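Local coordinates for protein AceL NrdHF-1-1 Intein (Metagenome, PDB 6ZGQ) that is a splice-inactive, linker-joined variant of a naturally split class 3 intein, a family that excises itself from a precursor and joins its flanking segments, at residues F92-F100 / R112-I120; D5-K13 / Q68-M76. All coordinates share one frame; numbering follows the deposited sequence. Where two conformers were deposited one is given.

Contact 1. Residues F92-F100 / R112-I120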
ATOM      1  N   PHE A  92      -5.185   4.836 -12.074  1.00 11.29           N
ATOM      2  CA  PHE A  92      -4.666   6.041 -11.394  1.00 11.90           C
ATOM      3  C   PHE A  92      -4.006   6.989 -12.397  1.00 12.99           C
ATOM      4  O   PHE A  92      -3.102   6.582 -13.137  1.00 12.62           O
ATOM      5  CB  PHE A  92      -3.682   5.712 -10.258  1.00 11.93           C
ATOM      6  CG  PHE A  92      -3.235   6.930  -9.486  1.00 13.93           C
ATOM      7  CD1 PHE A  92      -4.027   7.468  -8.478  1.00 13.33           C
ATOM      8  CD2 PHE A  92      -2.041   7.563  -9.792  1.00 13.38           C
ATOM      9  CE1 PHE A  92      -3.628   8.597  -7.784  1.00 12.25           C
ATOM     10  CE2 PHE A  92      -1.640   8.694  -9.104  1.00 14.51           C
ATOM     11  CZ  PHE A  92      -2.435   9.214  -8.098  1.00 11.67           C
ATOM     12  N   GLU A  93      -4.483   8.240 -12.412  1.00 13.27           N
ATOM     13  CA  GLU A  93      -3.907   9.327 -13.217  1.00 15.48           C
ATOM     14  C   GLU A  93      -3.367  10.395 -12.264  1.00 15.85           C
ATOM     15  O   GLU A  93      -4.137  11.028 -11.541  1.00 17.16           O
ATOM     16  CB  GLU A  93      -4.946   9.922 -14.186  1.00 17.40           C
ATOM     17  CG  GLU A  93      -5.484   8.928 -15.216  1.00 20.58           C
ATOM     18  CD  GLU A  93      -4.475   8.487 -16.282  1.00 24.27           C
ATOM     19  OE1 GLU A  93      -3.246   8.602 -16.069  1.00 27.16           O
ATOM     20  OE2 GLU A  93      -4.920   7.996 -17.346  1.00 28.04           O
ATOM     21  N   PRO A  94      -2.029  10.585 -12.234  1.00 15.00           N
ATOM     22  CA  PRO A  94      -1.443  11.578 -11.336  1.00 16.12           C
ATOM     23  C   PRO A  94      -1.920  12.995 -11.667  1.00 16.59           C
ATOM     24  O   PRO A  94      -2.178  13.303 -12.833  1.00 18.66           O
ATOM     25  CB  PRO A  94       0.078  11.427 -11.548  1.00 15.97           C
ATOM     26  CG  PRO A  94       0.237  10.686 -12.826  1.00 16.12           C
ATOM     27  CD  PRO A  94      -1.005   9.863 -13.011  1.00 15.55           C
ATOM     28  N   SER A  95      -2.058  13.813 -10.621  1.00 17.32           N
ATOM     29  CA  SER A  95      -2.411  15.236 -10.719  1.00 16.94           C
ATOM     30  C   SER A  95      -1.807  15.971  -9.512  1.00 16.84           C
ATOM     31  O   SER A  95      -1.513  15.332  -8.485  1.00 16.82           O
ATOM     32  CB  SER A  95      -3.928  15.423 -10.776  1.00 19.15           C
ATOM     33  OG  SER A  95      -4.565  14.779  -9.690  1.00 19.62           O
ATOM     34  N   GLU A  96      -1.601  17.281  -9.667  1.00 17.41           N
ATOM     35  CA  GLU A  96      -0.982  18.133  -8.641  1.00 18.28           C
ATOM     36  C   GLU A  96      -1.836  18.211  -7.367  1.00 18.60           C
ATOM     37  O   GLU A  96      -1.302  18.569  -6.312  1.00 18.80           O
ATOM     38  CB  GLU A  96      -0.707  19.529  -9.214  1.00 20.35           C
ATOM     39  CG  GLU A  96       0.313  19.496 -10.345  1.00 23.22           C
ATOM     40  CD  GLU A  96       0.871  20.856 -10.718  1.00 24.08           C
ATOM     41  OE1 GLU A  96       0.114  21.850 -10.736  1.00 27.88           O
ATOM     42  OE2 GLU A  96       2.084  20.928 -11.011  1.00 26.99           O
ATOM     43  N   ASP A  97      -3.126  17.848  -7.472  1.00 19.14           N
ATOM     44  CA  ASP A  97      -4.102  17.923  -6.366  1.00 19.57           C
ATOM     45  C   ASP A  97      -4.351  16.565  -5.685  1.00 17.58           C
ATOM     46  O   ASP A  97      -5.150  16.507  -4.735  1.00 19.46           O
ATOM     47  CB  ASP A  97      -5.427  18.566  -6.846  1.00 20.91           C
ATOM     48  CG  ASP A  97      -6.314  17.614  -7.658  1.00 24.31           C
ATOM     49  OD1 ASP A  97      -5.783  16.746  -8.387  1.00 26.08           O
ATOM     50  OD2 ASP A  97      -7.554  17.755  -7.570  1.00 27.93           O
ATOM     51  N   LYS A  98      -3.682  15.502  -6.164  1.00 14.69           N
ATOM     52  CA  LYS A  98      -3.746  14.154  -5.555  1.00 13.17           C
ATOM     53  C   LYS A  98      -2.391  13.818  -4.931  1.00 12.18           C
ATOM     54  O   LYS A  98      -1.368  13.918  -5.617  1.00 11.55           O
ATOM     55  CB  LYS A  98      -4.105  13.079  -6.592  1.00 14.01           C
ATOM     56  CG  LYS A  98      -5.548  13.097  -7.085  1.00 14.70           C
ATOM     57  CD  LYS A  98      -5.777  12.023  -8.135  1.00 15.86           C
ATOM     58  CE  LYS A  98      -6.820  12.430  -9.159  1.00 17.95           C
ATOM     59  NZ  LYS A  98      -6.669  11.635 -10.407  1.00 20.17           N
ATOM     60  N   TYR A  99      -2.408  13.401  -3.661  1.00 11.16           N
ATOM     61  CA  TYR A  99      -1.206  13.206  -2.839  1.00 10.82           C
ATOM     62  C   TYR A  99      -1.170  11.795  -2.270  1.00 10.48           C
ATOM     63  O   TYR A  99      -2.160  11.370  -1.672  1.00 10.66           O
ATOM     64  CB  TYR A  99      -1.204  14.213  -1.683  1.00 12.19           C
ATOM     65  CG  TYR A  99      -1.198  15.642  -2.155  1.00 13.68           C
ATOM     66  CD1 TYR A  99      -2.379  16.289  -2.500  1.00 14.12           C
ATOM     67  CD2 TYR A  99      -0.010  16.340  -2.278  1.00 14.18           C
ATOM     68  CE1 TYR A  99      -2.374  17.601  -2.947  1.00 16.16           C
ATOM     69  CE2 TYR A  99       0.008  17.646  -2.726  1.00 15.46           C
ATOM     70  CZ  TYR A  99      -1.174  18.276  -3.056  1.00 16.58           C
ATOM     71  OH  TYR A  99      -1.152  19.577  -3.499  1.00 17.44           O
ATOM     72  N   PHE A 100      -0.049  11.085  -2.475  1.00  9.50           N
ATOM     73  CA  PHE A 100       0.227   9.803  -1.808  1.00  9.16           C
ATOM     74  C   PHE A 100       0.665  10.089  -0.365  1.00  9.40           C
ATOM     75  O   PHE A 100       1.150  11.197  -0.079  1.00 10.74           O
ATOM     76  CB  PHE A 100       1.285   8.986  -2.569  1.00  8.42           C
ATOM     77  CG  PHE A 100       0.801   8.437  -3.885  1.00  8.52           C
ATOM     78  CD1 PHE A 100      -0.294   7.587  -3.936  1.00  8.40           C
ATOM     79  CD2 PHE A 100       1.450   8.759  -5.070  1.00  8.24           C
ATOM     80  CE1 PHE A 100      -0.734   7.070  -5.143  1.00  8.38           C
ATOM     81  CE2 PHE A 100       1.005   8.261  -6.282  1.00  8.41           C
ATOM     82  CZ  PHE A 100      -0.083   7.408  -6.317  1.00  8.57           C
ATOM     83  N   ARG A 112       2.500  14.265   2.813  1.00 11.70           N
ATOM     84  CA  ARG A 112       1.726  14.140   1.576  1.00 11.99           C
ATOM     85  C   ARG A 112       2.596  14.650   0.426  1.00 12.68           C
ATOM     86  O   ARG A 112       3.038  15.803   0.467  1.00 13.66           O
ATOM     87  CB  ARG A 112       0.402  14.911   1.694  1.00 12.75           C
ATOM     88  CG  ARG A 112      -0.516  14.356   2.779  1.00 13.89           C
ATOM     89  CD  ARG A 112      -1.051  15.462   3.668  1.00 17.12           C
ATOM     90  NE  ARG A 112      -1.939  14.958   4.717  1.00 17.40           N
ATOM     91  CZ  ARG A 112      -1.649  14.902   6.015  1.00 16.62           C
ATOM     92  NH1 ARG A 112      -0.469  15.307   6.475  1.00 16.49           N
ATOM     93  NH2 ARG A 112      -2.547  14.425   6.864  1.00 17.24           N
ATOM     94  N   ILE A 113       2.877  13.769  -0.544  1.00 13.32           N
ATOM     95  CA  ILE A 113       3.704  14.091  -1.725  1.00 13.99           C
ATOM     96  C   ILE A 113       2.813  14.125  -2.969  1.00 13.92           C
ATOM     97  O   ILE A 113       1.899  13.303  -3.077  1.00 13.18           O
ATOM     98  CB  ILE A 113       4.887  13.103  -1.898  1.00 13.75           C
ATOM     99  CG1 ILE A 113       4.407  11.643  -1.960  1.00 14.46           C
ATOM    100  CG2 ILE A 113       5.884  13.289  -0.761  1.00 13.26           C
ATOM    101  CD1 ILE A 113       5.267  10.760  -2.833  1.00 15.64           C
ATOM    102  N   LYS A 114       3.065  15.089  -3.865  1.00 14.74           N
ATOM    103  CA  LYS A 114       2.325  15.227  -5.130  1.00 15.14           C
ATOM    104  C   LYS A 114       2.495  13.943  -5.947  1.00 13.66           C
ATOM    105  O   LYS A 114       3.624  13.477  -6.105  1.00 13.49           O
ATOM    106  CB  LYS A 114       2.811  16.449  -5.928  1.00 16.36           C
ATOM    107  CG  LYS A 114       2.287  17.779  -5.411  1.00 17.80           C
ATOM    108  CD  LYS A 114       2.899  18.960  -6.141  1.00 20.94           C
ATOM    109  CE  LYS A 114       2.306  19.141  -7.527  1.00 20.26           C
ATOM    110  NZ  LYS A 114       3.046  20.190  -8.283  1.00 25.18           N
ATOM    111  N   SER A 115       1.374  13.373  -6.411  1.00 13.92           N
ATOM    112  CA  SER A 115       1.366  12.144  -7.218  1.00 12.85           C
ATOM    113  C   SER A 115       2.157  12.343  -8.524  1.00 12.96           C
ATOM    114  O   SER A 115       2.699  11.368  -9.053  1.00 14.47           O
ATOM    115  CB  SER A 115      -0.064  11.690  -7.512  1.00 12.41           C
ATOM    116  OG  SER A 115      -0.835  12.732  -8.073  1.00 12.44           O
ATOM    117  N   THR A 116       2.227  13.590  -9.007  0.57 13.33           N
ATOM    118  CA  THR A 116       2.973  13.959 -10.222  0.57 13.63           C
ATOM    119  C   THR A 116       4.496  13.858 -10.008  0.57 13.50           C
ATOM    120  O   THR A 116       5.248  13.982 -10.973  0.57 14.13           O
ATOM    121  CB  THR A 116       2.592  15.377 -10.708  0.57 13.99           C
ATOM    122  OG1 THR A 116       2.700  16.300  -9.619  0.57 15.00           O
ATOM    123  CG2 THR A 116       1.163  15.407 -11.244  0.57 14.24           C
ATOM    124  N   ASP A 117       4.932  13.630  -8.761  1.00 13.28           N
ATOM    125  CA  ASP A 117       6.356  13.398  -8.422  1.00 13.00           C
ATOM    126  C   ASP A 117       6.650  11.889  -8.413  1.00 11.70           C
ATOM    127  O   ASP A 117       7.765  11.507  -8.079  1.00 11.72           O
ATOM    128  CB  ASP A 117       6.723  13.946  -7.025  1.00 14.00           C
ATOM    129  CG  ASP A 117       6.820  15.476  -6.955  1.00 16.38           C
ATOM    130  OD1 ASP A 117       6.759  16.166  -7.991  1.00 18.06           O
ATOM    131  OD2 ASP A 117       6.972  15.984  -5.829  1.00 20.12           O
ATOM    132  N   VAL A 118       5.657  11.056  -8.756  1.00 11.63           N
ATOM    133  CA  VAL A 118       5.733   9.585  -8.665  1.00 10.45           C
ATOM    134  C   VAL A 118       5.545   8.998 -10.068  1.00 10.42           C
ATOM    135  O   VAL A 118       4.461   9.125 -10.651  1.00 10.15           O
ATOM    136  CB  VAL A 118       4.655   9.027  -7.696  1.00 10.19           C
ATOM    137  CG1 VAL A 118       4.681   7.499  -7.616  1.00  9.96           C
ATOM    138  CG2 VAL A 118       4.827   9.624  -6.305  1.00 10.42           C
ATOM    139  N   LYS A 119       6.626   8.408 -10.588  1.00 10.98           N
ATOM    140  CA  LYS A 119       6.674   7.706 -11.876  1.00  9.65           C
ATOM    141  C   LYS A 119       5.861   6.398 -11.759  1.00  8.70           C
ATOM    142  O   LYS A 119       5.913   5.742 -10.706  1.00  8.73           O
ATOM    143  CB  LYS A 119       8.149   7.432 -12.215  1.00 10.63           C
ATOM    144  CG  LYS A 119       8.438   6.685 -13.509  1.00 11.54           C
ATOM    145  CD  LYS A 119       9.937   6.619 -13.780  1.00 15.00           C
ATOM    146  CE  LYS A 119      10.648   5.641 -12.856  1.00 16.47           C
ATOM    147  NZ  LYS A 119      12.127   5.763 -12.955  1.00 18.05           N
ATOM    148  N   ILE A 120       5.114   6.054 -12.813  0.62  7.91           N
ATOM    149  CA  ILE A 120       4.303   4.821 -12.867  0.62  8.01           C
ATOM    150  C   ILE A 120       4.788   3.956 -14.038  0.62  8.48           C
ATOM    151  O   ILE A 120       4.788   4.432 -15.182  0.62  8.58           O
ATOM    152  CB  ILE A 120       2.791   5.119 -13.036  0.62  7.75           C
ATOM    153  CG1 ILE A 120       2.321   6.170 -12.019  0.62  7.54           C
ATOM    154  CG2 ILE A 120       1.976   3.833 -12.905  0.62  7.84           C
ATOM    155  CD1 ILE A 120       0.913   6.675 -12.259  0.62  7.66           C
TER
HETATM  156  O   HOH W   1       3.546  18.337 -11.486  1.00 26.33           O

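Contact 2. Residues D5-K13 / Q68-M76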
ATOM      1  N   ASP A   5      -4.837 -10.172  -7.826  1.00 38.82           N
ATOM      2  CA  ASP A   5      -5.867  -9.317  -8.479  1.00 37.76           C
ATOM      3  C   ASP A   5      -5.795  -7.897  -7.904  1.00 36.95           C
ATOM      4  O   ASP A   5      -5.544  -6.959  -8.672  1.00 41.14           O
ATOM      5  CB  ASP A   5      -7.269  -9.925  -8.314  1.00 40.20           C
ATOM      6  CG  ASP A   5      -8.344  -9.155  -9.071  1.00 39.63           C
ATOM      7  OD1 ASP A   5      -7.999  -8.308  -9.922  1.00 41.98           O
ATOM      8  OD2 ASP A   5      -9.537  -9.398  -8.804  1.00 44.54           O
ATOM      9  N   GLU A   6      -5.986  -7.781  -6.576  1.00 37.30           N
ATOM     10  CA  GLU A   6      -5.944  -6.520  -5.801  1.00 32.85           C
ATOM     11  C   GLU A   6      -4.771  -6.566  -4.791  1.00 27.52           C
ATOM     12  O   GLU A   6      -4.875  -6.030  -3.679  1.00 30.02           O
ATOM     13  CB  GLU A   6      -7.291  -6.326  -5.081  1.00 34.63           C
ATOM     14  CG  GLU A   6      -7.638  -4.886  -4.737  1.00 36.24           C
ATOM     15  CD  GLU A   6      -9.128  -4.667  -4.541  1.00 39.13           C
ATOM     16  OE1 GLU A   6      -9.663  -5.133  -3.513  1.00 36.08           O
ATOM     17  OE2 GLU A   6      -9.766  -4.029  -5.414  1.00 42.33           O
ATOM     18  N   ALA A   7      -3.654  -7.163  -5.221  1.00 20.57           N
ATOM     19  CA  ALA A   7      -2.595  -7.693  -4.349  1.00 14.89           C
ATOM     20  C   ALA A   7      -1.284  -6.903  -4.473  1.00 13.65           C
ATOM     21  O   ALA A   7      -1.146  -6.094  -5.401  1.00 13.37           O
ATOM     22  CB  ALA A   7      -2.380  -9.156  -4.707  1.00 13.08           C
ATOM     23  N   LEU A   8      -0.358  -7.141  -3.532  1.00 13.45           N
ATOM     24  CA  LEU A   8       0.979  -6.511  -3.483  1.00 13.34           C
ATOM     25  C   LEU A   8       2.045  -7.566  -3.777  1.00 14.36           C
ATOM     26  O   LEU A   8       1.883  -8.705  -3.321  1.00 13.97           O
ATOM     27  CB  LEU A   8       1.227  -5.928  -2.087  1.00 12.18           C
ATOM     28  CG  LEU A   8       0.199  -4.903  -1.618  1.00 13.39           C
ATOM     29  CD1 LEU A   8       0.272  -4.707  -0.113  1.00 13.72           C
ATOM     30  CD2 LEU A   8       0.411  -3.582  -2.336  1.00 13.88           C
ATOM     31  N   LEU A   9       3.116  -7.179  -4.488  1.00 13.81           N
ATOM     32  CA  LEU A   9       4.214  -8.089  -4.872  1.00 13.88           C
ATOM     33  C   LEU A   9       4.759  -8.782  -3.630  1.00 13.83           C
ATOM     34  O   LEU A   9       4.892  -8.129  -2.585  1.00 15.49           O
ATOM     35  CB  LEU A   9       5.347  -7.319  -5.563  1.00 13.99           C
ATOM     36  CG  LEU A   9       6.493  -8.180  -6.094  1.00 14.44           C
ATOM     37  CD1 LEU A   9       5.982  -9.132  -7.159  1.00 15.23           C
ATOM     38  CD2 LEU A   9       7.611  -7.314  -6.643  1.00 15.40           C
ATOM     39  N   VAL A  10       5.062 -10.081  -3.740  1.00 13.26           N
ATOM     40  CA  VAL A  10       5.668 -10.855  -2.638  1.00 13.11           C
ATOM     41  C   VAL A  10       6.894 -10.089  -2.122  1.00 12.97           C
ATOM     42  O   VAL A  10       7.587  -9.426  -2.918  1.00 12.78           O
ATOM     43  CB  VAL A  10       6.042 -12.305  -3.064  1.00 13.80           C
ATOM     44  CG1 VAL A  10       7.078 -12.327  -4.183  1.00 13.40           C
ATOM     45  CG2 VAL A  10       6.522 -13.127  -1.873  1.00 13.56           C
ATOM     46  N   GLY A  11       7.107 -10.134  -0.802  1.00 12.32           N
ATOM     47  CA  GLY A  11       8.269  -9.526  -0.166  1.00 12.71           C
ATOM     48  C   GLY A  11       8.064  -8.071   0.197  1.00 11.97           C
ATOM     49  O   GLY A  11       8.930  -7.487   0.845  1.00 13.25           O
ATOM     50  N   THR A  12       6.953  -7.471  -0.246  1.00 11.03           N
ATOM     51  CA  THR A  12       6.484  -6.193   0.314  1.00 10.16           C
ATOM     52  C   THR A  12       6.370  -6.371   1.830  1.00  9.37           C
ATOM     53  O   THR A  12       5.716  -7.317   2.271  1.00  9.13           O
ATOM     54  CB  THR A  12       5.121  -5.794  -0.281  1.00 10.53           C
ATOM     55  OG1 THR A  12       5.294  -5.515  -1.671  1.00 11.73           O
ATOM     56  CG2 THR A  12       4.533  -4.552   0.397  1.00 11.24           C
ATOM     57  N   LYS A  13       7.012  -5.494   2.614  1.00  8.72           N
ATOM     58  CA  LYS A  13       6.927  -5.553   4.083  1.00  9.08           C
ATOM     59  C   LYS A  13       5.694  -4.780   4.554  1.00  8.96           C
ATOM     60  O   LYS A  13       5.399  -3.725   4.001  1.00  9.06           O
ATOM     61  CB  LYS A  13       8.203  -5.010   4.738  1.00 10.00           C
ATOM     62  CG  LYS A  13       9.360  -5.986   4.662  1.00 11.16           C
ATOM     63  CD  LYS A  13      10.622  -5.408   5.251  1.00 12.88           C
ATOM     64  CE  LYS A  13      11.792  -6.320   4.963  1.00 15.64           C
ATOM     65  NZ  LYS A  13      11.638  -7.662   5.585  1.00 18.31           N
ATOM     66  N   GLN A  68       5.689   1.536  -4.289  1.00  9.02           N
ATOM     67  CA  GLN A  68       4.729   0.424  -4.182  1.00  8.79           C
ATOM     68  C   GLN A  68       4.747  -0.379  -5.496  1.00  8.71           C
ATOM     69  O   GLN A  68       4.824   0.215  -6.582  1.00  8.48           O
ATOM     70  CB  GLN A  68       3.325   0.951  -3.846  1.00  8.37           C
ATOM     71  CG  GLN A  68       3.280   1.637  -2.485  1.00  9.10           C
ATOM     72  CD  GLN A  68       1.886   1.951  -1.990  1.00 10.26           C
ATOM     73  OE1 GLN A  68       0.881   1.654  -2.641  1.00 10.16           O
ATOM     74  NE2 GLN A  68       1.821   2.564  -0.814  1.00  9.80           N
ATOM     75  N   LYS A  69       4.743  -1.710  -5.361  1.00  8.94           N
ATOM     76  CA  LYS A  69       4.691  -2.662  -6.474  1.00  9.84           C
ATOM     77  C   LYS A  69       3.410  -3.484  -6.267  1.00  9.56           C
ATOM     78  O   LYS A  69       3.329  -4.285  -5.326  1.00 10.65           O
ATOM     79  CB  LYS A  69       5.971  -3.518  -6.490  1.00 10.81           C
ATOM     80  CG  LYS A  69       7.241  -2.692  -6.698  1.00 11.45           C
ATOM     81  CD  LYS A  69       8.503  -3.540  -6.757  1.00 13.97           C
ATOM     82  CE  LYS A  69       9.763  -2.688  -6.710  1.00 14.96           C
ATOM     83  NZ  LYS A  69      10.144  -2.336  -5.314  1.00 18.48           N
ATOM     84  N   VAL A  70       2.407  -3.229  -7.110  1.00  8.98           N
ATOM     85  CA  VAL A  70       1.032  -3.676  -6.878  1.00  9.16           C
ATOM     86  C   VAL A  70       0.443  -4.321  -8.150  1.00  9.16           C
ATOM     87  O   VAL A  70       0.963  -4.092  -9.256  1.00  8.79           O
ATOM     88  CB  VAL A  70       0.176  -2.476  -6.386  1.00  9.01           C
ATOM     89  CG1 VAL A  70       0.884  -1.738  -5.253  1.00  8.98           C
ATOM     90  CG2 VAL A  70      -0.133  -1.501  -7.517  1.00  9.34           C
ATOM     91  N   SER A  71      -0.608  -5.129  -7.975  0.53  9.25           N
ATOM     92  CA  SER A  71      -1.373  -5.716  -9.089  0.53  9.41           C
ATOM     93  C   SER A  71      -2.206  -4.629  -9.777  0.53  9.75           C
ATOM     94  O   SER A  71      -2.472  -3.590  -9.181  0.53 10.13           O
ATOM     95  CB  SER A  71      -2.280  -6.838  -8.579  0.53  9.42           C
ATOM     96  OG  SER A  71      -1.521  -7.829  -7.911  0.53  9.55           O
ATOM     97  N   PRO A  72      -2.620  -4.853 -11.039  1.00  9.97           N
ATOM     98  CA  PRO A  72      -3.442  -3.871 -11.761  1.00 10.19           C
ATOM     99  C   PRO A  72      -4.672  -3.330 -11.005  1.00 11.25           C
ATOM    100  O   PRO A  72      -4.941  -2.131 -11.101  1.00 10.93           O
ATOM    101  CB  PRO A  72      -3.884  -4.639 -13.009  1.00  9.67           C
ATOM    102  CG  PRO A  72      -2.776  -5.613 -13.249  1.00 10.18           C
ATOM    103  CD  PRO A  72      -2.304  -6.023 -11.880  1.00  9.81           C
ATOM    104  N   ASN A  73      -5.369  -4.199 -10.257  1.00 10.51           N
ATOM    105  CA  ASN A  73      -6.633  -3.854  -9.570  1.00 10.94           C
ATOM    106  C   ASN A  73      -6.432  -3.605  -8.077  1.00  9.86           C
ATOM    107  O   ASN A  73      -7.419  -3.557  -7.340  1.00 11.12           O
ATOM    108  CB  ASN A  73      -7.704  -4.941  -9.758  1.00 12.07           C
ATOM    109  CG  ASN A  73      -8.056  -5.164 -11.212  1.00 13.63           C
ATOM    110  OD1 ASN A  73      -8.220  -4.213 -11.973  1.00 14.94           O
ATOM    111  ND2 ASN A  73      -8.172  -6.418 -11.606  1.00 16.40           N
ATOM    112  N   HIS A  74      -5.175  -3.458  -7.643  1.00  9.41           N
ATOM    113  CA  HIS A  74      -4.846  -3.050  -6.269  1.00  8.26           C
ATOM    114  C   HIS A  74      -5.361  -1.630  -6.020  1.00  8.41           C
ATOM    115  O   HIS A  74      -5.257  -0.778  -6.913  1.00  8.83           O
ATOM    116  CB  HIS A  74      -3.345  -3.097  -6.008  1.00  7.70           C
ATOM    117  CG  HIS A  74      -2.996  -2.728  -4.610  1.00  7.78           C
ATOM    118  ND1 HIS A  74      -3.282  -3.549  -3.543  1.00  7.58           N
ATOM    119  CD2 HIS A  74      -2.426  -1.616  -4.094  1.00  7.62           C
ATOM    120  CE1 HIS A  74      -2.879  -2.968  -2.430  1.00  7.37           C
ATOM    121  NE2 HIS A  74      -2.366  -1.789  -2.734  1.00  7.46           N
ATOM    122  N   ARG A  75      -5.917  -1.392  -4.827  1.00  7.77           N
ATOM    123  CA  ARG A  75      -6.469  -0.089  -4.448  1.00  7.94           C
ATOM    124  C   ARG A  75      -5.317   0.828  -4.013  1.00  8.04           C
ATOM    125  O   ARG A  75      -4.613   0.517  -3.039  1.00  8.26           O
ATOM    126  CB  ARG A  75      -7.525  -0.255  -3.341  1.00  7.80           C
ATOM    127  CG  ARG A  75      -8.796  -0.953  -3.821  1.00  8.36           C
ATOM    128  CD  ARG A  75      -9.687  -1.409  -2.678  1.00  8.63           C
ATOM    129  NE  ARG A  75     -10.178  -0.281  -1.876  1.00 10.06           N
ATOM    130  CZ  ARG A  75      -9.786   0.026  -0.635  1.00  9.72           C
ATOM    131  NH1 ARG A  75      -8.887  -0.702   0.010  1.00  9.40           N
ATOM    132  NH2 ARG A  75     -10.307   1.081  -0.022  1.00 11.01           N
ATOM    133  N   MET A  76      -5.088   1.904  -4.777  1.00  8.41           N
ATOM    134  CA  MET A  76      -4.140   2.959  -4.404  1.00  8.54           C
ATOM    135  C   MET A  76      -4.904   3.970  -3.556  1.00  8.89           C
ATOM    136  O   MET A  76      -6.060   4.269  -3.875  1.00 10.03           O
ATOM    137  CB  MET A  76      -3.540   3.629  -5.642  1.00  9.19           C
ATOM    138  CG  MET A  76      -2.763   2.668  -6.529  1.00  8.66           C
ATOM    139  SD  MET A  76      -1.445   1.830  -5.629  1.00  9.93           S
ATOM    140  CE  MET A  76      -0.284   3.179  -5.421  1.00  9.96           C
TER
HETATM  141  O   HOH W   2       4.576  -2.737  -2.455  1.00 21.06           O

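Contact 1. Residues F92-F100 / R112-I120
Glu96 and Lys114 extend alongside one another, the CE of Lys114 lying along the CB and CG of Glu96 before NZ meets OE2 of Glu96 at 3.0 Å in a salt bridge whose hydrogen bond is weak. Nearer its root, Lys114 runs beside the Tyr99 ring, its CG 3.5 Å from Tyr99 CE2. The backbones pair as an antiparallel beta hairpin of strands 98-104 and 109-114: Tyr99 and Lys114 form a non-hydrogen-bonded pair, and Phe100 with Ile113 the hydrogen-bonded one, in which Ile113 N reaches Phe100 O at 3.1 Å. The second strand then breaks into the 3-10 segment 115-117. Here Ser115 N donates to Lys98 O at 2.9 Å, and the hydroxyl, set between backbone N and carbonyl carbon (chi1 53°), accepts a bond from Ser95 N at 3.0 Å, tying the turn 95-98 to the 3-10 segment. On the face that carries Phe100 and Ile113, aromatic and aliphatic groups gather. Phe92 presents its edge to Ser115, with CZ 3.5 Å from Ser115 CB, while CZ of Phe100 sits over one face of the Phe92 ring near its rim. Val118 slants past Phe100, placing CG2 at the ring edge, 3.7 Å from Phe100 CD2. Phe66 stacks on Phe100, and Tyr78 meets Phe92 edge-to-face. In one of its two conformers Ile120 brings CD1 end-on to Pro94 and to the edge of Phe92.

Contact 2. Residues D5-K13 / Q68-M76
Ala7 O takes the Ser71 amide at 2.8 Å; in one of two serine conformers it is also met by Ser71 OG, from above the carbonyl plane. Further along, Leu9 N donates almost straight to Lys69 O at 3.0 Å, and a water bridges Lys69 N to Thr12 OG1, whose own proton goes to Leu9 O. His74 has both ring nitrogens engaged. ND1 donates to Glu6 O at 3.0 Å, the acceptor lying in the ring plane although the donor stands well above the carbonyl plane, and NE2 is hydrogen-bonded to Thr153 OG1. Leu8 CD2 lies over one face of the imidazole in a CH-pi contact, 3.6 Å from its centroid. With CG anti to the backbone N (chi1 -178°), the His74 ring is carried beneath Leu8. A phenylalanine here would probably leave Glu6 O without this donor and Thr153 without its ring partner, and the ring less fixed in rotation. Ser71 and His74 fit the Ser/Thr-x-x-His pattern of intein block B, and Ala7 probably marks the intein's first residue. Asn73 N makes a weak bond to Asp5 O; its ND2 faces Asp5 OD1 at a distance too short to trust, and Asn73 OD1 is held by Lys90. Leu8 and Val70 make a single bridge between short strand 8-9 and strand 66-70, while strand 8-9 also pairs antiparallel with strand 128-135, through Leu8 and His132.

In the fold
Both segments of contact 2 precede those of contact 1 in the sequence, and the two centres lie about 17 Å apart. They meet where Phe100 CE1 packs 3.9 Å from Met76 CE, since strands 98-104 and 75-80 are neighbours in one antiparallel sheet of this all-beta, HINT-type fold. Phe61 is a second shared element, touched by Val118 of contact 1 and by Met76 of contact 2. Contact 2 is the more central, its middle about 7 Å from the chain centre against 14 Å for contact 1, and it probably lies at the splicing centre: Arg75 NH1 reaches the carbonyl of Ala155, probably the engineered replacement of the terminal asparagine. Contact 1 lies farther out, on the hairpin of strands 98-104 and 109-114.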